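HTH-type transcriptional regulator AscG (Escherichia coli, PDB 3BRQ) represses transcription of the cryptic asc operon by binding DNA sequence-specifically, as a member of the LacI family of bacterial regulators. Local coordinates at residues G23-N28 against I81-R86; L55-K60 against Q71-L76. All coordinates share one frame; numbering follows the deposited sequence.

Interaction 1: residues G23-N28 against I81-R86; sequences GLVVTN and IMIYPR. With SO4 (sulfate ion), chain F.
Residues 23-27 and 81-84 run side by side as parallel strands, their axes 4.7 Å apart and 10° from aligned. Three nearly straight backbone hydrogen bonds join them: M82 N to G23 O (2.7 Å), V25 N to M82 O (3.0 Å) and Y84 N to V25 O (2.8 Å). Beyond V26 the strands part, and a water takes over, accepting from T27 N and donating to Y84 O.

On one face, M82, a selenomethionine, bends at its third torsion (75°) and brings its methyl CE to 3.8 Å from L24 CG; V26 CG2 reaches the same methyl and Y84 CB. On the other face V25 and I83 lie alongside each other, V25 CG1 only 3.3 Å from I83 CD1, a tight fit between branched residues suited to strands. G23, without a side chain, admits the end of I81 over its CA.

At the C-terminal ends the chemistry turns polar. A sulfate, probably from the crystallisation liquor, accepts from Y84 OH at O4 (2.6 Å) and from R86 NE at O2 and NH2 at O3, while E66 holds T27 OG1 and R86 N. Such strand ends face the interdomain cleft in LacI-type ligand-binding domains. Helix 36-49 covers the L24 and V26 face, helix 63-75 packs on V25 and I81, and strand 53-60 continues the sheet beyond 23-27.

Interaction 2: residues L55-K60 against Q71-L76; sequences LLADGK and QYLLDL
L73, near the end of helix 63-75, sets its isobutyl group against the small side chain of A57, with CG and CD2 each 3.7 Å from A57 CB. The same CD2 reaches back to L55 CB at 4.1 Å, so one branched end touches two residues whose side chains point toward the helix. L73 CG lies beside its own backbone N and opposite the carbonyl carbon (chi1 -72°), which carries both methyls down onto the strand. Alanine suits the position facing it, since its short side chain lets the leucine approach closely. An alanine in place of L73 would probably leave a gap over A57 and cost L55 CB its contact with this residue, since the CD2 methyl that touches both would be gone.

Helix and strand run almost oppositely, at 151°, with axes 9.4 Å apart and no hydrogen bond between them. This is the helix layer lying on a parallel sheet in a Rossmann-like alpha/beta domain: the chain leaves strand 53-60, returns through helix 63-75 and enters strand 80-84, a beta-alpha-beta crossover. L73 also touches V25 and I81, and thus lies over three strands.

Away from L73 the contact thins. L76 CD1 comes no nearer than 4.4 Å to L55 CD1, and Y72 offers only its ring edge, CD2 standing 4.4 Å from A57 CB. L76 CD1 also rests 3.5 Å above one face of that ring, toward its rim. Both residues are partly exposed, and tyrosine fits such a border because its ring can pack while its hydroxyl bonds to T21 of the second subunit. Farther out, on the exposed side of the helix, Q71 NE2 donates to D75 OD1 (2.9 Å).

Overall arrangement
Both interactions belong to one parallel sheet, whose strands 53-60, 21-27 and 80-84 are consecutive neighbours, and their centres lie about 9 Å apart. Interaction 1 is strand on strand in the buried middle, held by backbone hydrogen bonds and ending in a polar, sulfate-binding C-terminal end. Interaction 2 is helix on strand, purely apolar across its two segments, and passes from a buried centre to a partly exposed border at Y72 and L76. Its buried strand edge, L55-A57, pairs antiparallel with a strand of the second subunit, carrying the sheet across the interface. Backbone contacts such as L24 N to L55 O (2.7 Å) join the two directly, and along the chain 55-76 is nested within the loop closed by interaction 1.

Interaction 1: residues G23-N28 against I81-R86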
loop_
_atom_site.group_PDB
_atom_site.type_symbol
_atom_site.label_atom_id
_atom_site.label_comp_id
_atom_site.label_asym_id
_atom_site.label_seq_id
_atom_site.Cartn_x
_atom_site.Cartn_y
_atom_site.Cartn_z
ATOM N N GLY B 23 -6.930 -11.736 16.865
ATOM C CA GLY B 23 -6.982 -10.279 16.873
ATOM C C GLY B 23 -5.686 -9.653 16.420
ATOM O O GLY B 23 -4.577 -10.036 16.890
ATOM N N LEU B 24 -5.790 -8.654 15.546
ATOM C CA LEU B 24 -4.615 -7.908 15.088
ATOM C C LEU B 24 -4.749 -6.445 15.498
ATOM O O LEU B 24 -5.821 -5.855 15.316
ATOM C CB LEU B 24 -4.501 -7.966 13.562
ATOM C CG LEU B 24 -3.879 -9.205 12.917
ATOM C CD1 LEU B 24 -3.999 -10.482 13.746
ATOM C CD2 LEU B 24 -4.441 -9.401 11.490
ATOM N N VAL B 25 -3.670 -5.858 16.043
ATOM C CA VAL B 25 -3.687 -4.413 16.403
ATOM C C VAL B 25 -2.541 -3.783 15.580
ATOM O O VAL B 25 -1.404 -4.235 15.687
ATOM C CB VAL B 25 -3.394 -4.144 17.928
ATOM C CG1 VAL B 25 -3.291 -2.616 18.185
ATOM C CG2 VAL B 25 -4.511 -4.644 18.762
ATOM N N VAL B 26 -2.831 -2.776 14.770
ATOM C CA VAL B 26 -1.851 -2.140 13.891
ATOM C C VAL B 26 -2.103 -0.627 13.919
ATOM O O VAL B 26 -3.245 -0.168 13.852
ATOM C CB VAL B 26 -1.908 -2.652 12.455
ATOM C CG1 VAL B 26 -0.909 -1.933 11.558
ATOM C CG2 VAL B 26 -1.663 -4.169 12.416
ATOM N N THR B 27 -1.013 0.123 14.151
ATOM C CA THR B 27 -1.047 1.588 14.211
ATOM C C THR B 27 -1.430 2.195 12.843
ATOM O O THR B 27 -1.033 1.700 11.773
ATOM C CB THR B 27 0.323 2.136 14.772
ATOM O OG1 THR B 27 0.620 1.444 16.011
ATOM C CG2 THR B 27 0.224 3.588 15.160
ATOM N N ASN B 28 -2.165 3.297 12.880
ATOM C CA ASN B 28 -2.600 4.017 11.687
ATOM C C ASN B 28 -1.486 4.963 11.183
ATOM O O ASN B 28 -1.570 6.189 11.281
ATOM C CB ASN B 28 -3.888 4.788 12.015
ATOM C CG ASN B 28 -4.475 5.505 10.802
ATOM O OD1 ASN B 28 -4.596 4.936 9.753
ATOM N ND2 ASN B 28 -4.808 6.773 10.961
ATOM N N ILE B 81 -3.748 -12.490 20.382
ATOM C CA ILE B 81 -3.518 -11.161 19.782
ATOM C C ILE B 81 -2.139 -11.072 19.106
ATOM O O ILE B 81 -1.130 -11.539 19.656
ATOM C CB ILE B 81 -3.664 -10.057 20.862
ATOM C CG1 ILE B 81 -5.014 -10.188 21.587
ATOM C CG2 ILE B 81 -3.492 -8.597 20.269
ATOM C CD1 ILE B 81 -6.148 -9.614 20.724
HETATM N N MSE B 82 -2.084 -10.486 17.918
HETATM C CA MSE B 82 -0.791 -10.060 17.341
HETATM C C MSE B 82 -0.762 -8.549 17.430
HETATM O O MSE B 82 -1.598 -7.895 16.821
HETATM C CB MSE B 82 -0.644 -10.458 15.868
HETATM C CG MSE B 82 0.753 -9.992 15.266
HETATM SE SE MSE B 82 0.723 -9.706 13.362
HETATM C CE MSE B 82 -0.264 -7.978 13.397
ATOM N N ILE B 83 0.200 -7.982 18.179
ATOM C CA ILE B 83 0.318 -6.511 18.207
ATOM C C ILE B 83 1.471 -6.069 17.278
ATOM O O ILE B 83 2.562 -6.589 17.364
ATOM C CB ILE B 83 0.414 -5.957 19.660
ATOM C CG1 ILE B 83 0.817 -4.475 19.713
ATOM C CG2 ILE B 83 1.434 -6.697 20.483
ATOM C CD1 ILE B 83 -0.348 -3.526 19.337
ATOM N N TYR B 84 1.192 -5.170 16.329
ATOM C CA TYR B 84 2.276 -4.495 15.615
ATOM C C TYR B 84 2.341 -2.980 16.003
ATOM O O TYR B 84 1.669 -2.162 15.412
ATOM C CB TYR B 84 2.127 -4.774 14.121
ATOM C CG TYR B 84 3.069 -4.040 13.188
ATOM C CD1 TYR B 84 4.220 -3.386 13.657
ATOM C CD2 TYR B 84 2.780 -3.991 11.815
ATOM C CE1 TYR B 84 5.048 -2.677 12.793
ATOM C CE2 TYR B 84 3.617 -3.330 10.940
ATOM C CZ TYR B 84 4.759 -2.696 11.444
ATOM O OH TYR B 84 5.555 -2.037 10.546
ATOM N N PRO B 85 3.114 -2.629 17.060
ATOM C CA PRO B 85 3.054 -1.304 17.612
ATOM C C PRO B 85 4.182 -0.385 17.112
ATOM O O PRO B 85 5.361 -0.819 16.975
ATOM C CB PRO B 85 3.241 -1.582 19.121
ATOM C CG PRO B 85 4.153 -2.697 19.162
ATOM C CD PRO B 85 4.000 -3.475 17.860
ATOM N N ARG B 86 3.847 0.889 16.860
ATOM C CA ARG B 86 4.879 1.875 16.623
ATOM C C ARG B 86 5.279 2.430 17.980
ATOM O O ARG B 86 6.483 2.542 18.250
ATOM C CB ARG B 86 4.410 3.053 15.727
ATOM C CG ARG B 86 5.513 4.128 15.584
ATOM C CD ARG B 86 5.371 5.052 14.428
ATOM N NE ARG B 86 5.599 4.405 13.117
ATOM C CZ ARG B 86 5.448 5.071 11.992
ATOM N NH1 ARG B 86 5.122 6.358 12.102
ATOM N NH2 ARG B 86 5.635 4.494 10.782
HETATM S S SO4 F . 7.269 1.173 12.090
HETATM O O1 SO4 F . 8.523 0.744 12.618
HETATM O O2 SO4 F . 6.323 1.397 13.214
HETATM O O3 SO4 F . 7.439 2.272 11.176
HETATM O O4 SO4 F . 6.823 0.113 11.193
HETATM O O HOH W 1 1.817 -0.608 13.382
HETATM O O HOH W 2 -0.724 -1.212 16.855
#

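Interaction 2: residues L55-K60 against Q71-L76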
loop_
_atom_site.group_PDB
_atom_site.type_symbol
_atom_site.label_atom_id
_atom_site.label_comp_id
_atom_site.label_asym_id
_atom_site.label_seq_id
_atom_site.Cartn_x
_atom_site.Cartn_y
_atom_site.Cartn_z
ATOM N N LEU B 55 -9.945 -10.547 13.252
ATOM C CA LEU B 55 -10.404 -9.190 13.602
ATOM C C LEU B 55 -9.202 -8.238 13.606
ATOM O O LEU B 55 -8.203 -8.541 14.241
ATOM C CB LEU B 55 -11.034 -9.159 15.009
ATOM C CG LEU B 55 -12.519 -9.569 15.086
ATOM C CD1 LEU B 55 -13.058 -9.395 16.513
ATOM C CD2 LEU B 55 -13.358 -8.774 14.070
ATOM N N LEU B 56 -9.266 -7.122 12.894
ATOM C CA LEU B 56 -8.169 -6.118 13.007
ATOM C C LEU B 56 -8.728 -4.863 13.664
ATOM O O LEU B 56 -9.679 -4.305 13.167
ATOM C CB LEU B 56 -7.645 -5.748 11.623
ATOM C CG LEU B 56 -6.761 -4.530 11.436
ATOM C CD1 LEU B 56 -5.372 -4.791 11.981
ATOM C CD2 LEU B 56 -6.659 -4.246 9.930
ATOM N N ALA B 57 -8.096 -4.406 14.740
ATOM C CA ALA B 57 -8.493 -3.156 15.357
ATOM C C ALA B 57 -7.458 -2.061 15.049
ATOM O O ALA B 57 -6.240 -2.281 15.128
ATOM C CB ALA B 57 -8.685 -3.351 16.918
ATOM N N ASP B 58 -7.952 -0.886 14.679
ATOM C CA ASP B 58 -7.120 0.284 14.517
ATOM C C ASP B 58 -6.381 0.540 15.872
ATOM O O ASP B 58 -7.000 0.817 16.875
ATOM C CB ASP B 58 -8.026 1.468 14.213
ATOM C CG ASP B 58 -7.275 2.736 13.889
ATOM O OD1 ASP B 58 -6.024 2.666 13.766
ATOM O OD2 ASP B 58 -7.978 3.792 13.772
ATOM N N GLY B 59 -5.080 0.481 15.872
ATOM C CA GLY B 59 -4.313 0.873 17.092
ATOM C C GLY B 59 -4.142 2.397 17.149
ATOM O O GLY B 59 -3.560 2.938 18.115
ATOM N N LYS B 60 -4.633 3.083 16.104
ATOM C CA LYS B 60 -4.672 4.574 16.052
ATOM C C LYS B 60 -3.292 5.165 16.021
ATOM O O LYS B 60 -2.506 4.805 15.157
ATOM C CB LYS B 60 -5.545 5.184 17.162
ATOM C CG LYS B 60 -6.919 4.609 17.244
ATOM C CD LYS B 60 -7.771 5.200 18.342
ATOM C CE LYS B 60 -9.156 4.492 18.293
ATOM N NZ LYS B 60 -10.107 4.961 19.379
ATOM N N GLN B 71 -6.787 -4.320 24.663
ATOM C CA GLN B 71 -7.911 -4.580 25.582
ATOM C C GLN B 71 -9.261 -4.655 24.926
ATOM O O GLN B 71 -10.084 -5.479 25.322
ATOM C CB GLN B 71 -7.995 -3.517 26.666
ATOM C CG GLN B 71 -8.894 -3.953 27.816
ATOM C CD GLN B 71 -8.405 -5.247 28.482
ATOM O OE1 GLN B 71 -7.252 -5.327 28.917
ATOM N NE2 GLN B 71 -9.287 -6.256 28.574
ATOM N N TYR B 72 -9.521 -3.744 23.993
ATOM C CA TYR B 72 -10.741 -3.785 23.214
ATOM C C TYR B 72 -10.908 -5.162 22.606
ATOM O O TYR B 72 -11.956 -5.772 22.757
ATOM C CB TYR B 72 -10.736 -2.705 22.134
ATOM C CG TYR B 72 -11.966 -2.677 21.240
ATOM C CD1 TYR B 72 -13.250 -2.470 21.775
ATOM C CD2 TYR B 72 -11.855 -2.868 19.870
ATOM C CE1 TYR B 72 -14.389 -2.445 20.951
ATOM C CE2 TYR B 72 -13.006 -2.842 19.033
ATOM C CZ TYR B 72 -14.264 -2.628 19.593
ATOM O OH TYR B 72 -15.412 -2.616 18.783
ATOM N N LEU B 73 -9.900 -5.655 21.906
ATOM C CA LEU B 73 -10.035 -6.957 21.238
ATOM C C LEU B 73 -10.254 -8.123 22.169
ATOM O O LEU B 73 -11.040 -9.009 21.867
ATOM C CB LEU B 73 -8.864 -7.261 20.289
ATOM C CG LEU B 73 -8.754 -6.483 18.976
ATOM C CD1 LEU B 73 -7.508 -6.939 18.248
ATOM C CD2 LEU B 73 -10.009 -6.648 18.059
ATOM N N LEU B 74 -9.580 -8.110 23.300
ATOM C CA LEU B 74 -9.840 -9.107 24.329
ATOM C C LEU B 74 -11.291 -9.097 24.862
ATOM O O LEU B 74 -11.908 -10.168 25.070
ATOM C CB LEU B 74 -8.857 -8.895 25.473
ATOM C CG LEU B 74 -7.458 -9.138 24.958
ATOM C CD1 LEU B 74 -6.472 -9.001 26.137
ATOM C CD2 LEU B 74 -7.376 -10.558 24.281
ATOM N N ASP B 75 -11.850 -7.887 25.006
ATOM C CA ASP B 75 -13.191 -7.712 25.509
ATOM C C ASP B 75 -14.163 -8.100 24.388
ATOM O O ASP B 75 -15.376 -8.200 24.620
ATOM C CB ASP B 75 -13.411 -6.252 25.865
ATOM C CG ASP B 75 -12.624 -5.823 27.088
ATOM O OD1 ASP B 75 -12.063 -6.690 27.753
ATOM O OD2 ASP B 75 -12.574 -4.628 27.390
ATOM N N LEU B 76 -13.659 -8.273 23.176
ATOM C CA LEU B 76 -14.507 -8.866 22.134
ATOM C C LEU B 76 -14.290 -10.384 22.127
ATOM O O LEU B 76 -14.853 -11.088 21.296
ATOM C CB LEU B 76 -14.218 -8.246 20.777
ATOM C CG LEU B 76 -14.456 -6.735 20.717
ATOM C CD1 LEU B 76 -14.054 -6.232 19.333
ATOM C CD2 LEU B 76 -15.912 -6.413 21.045
#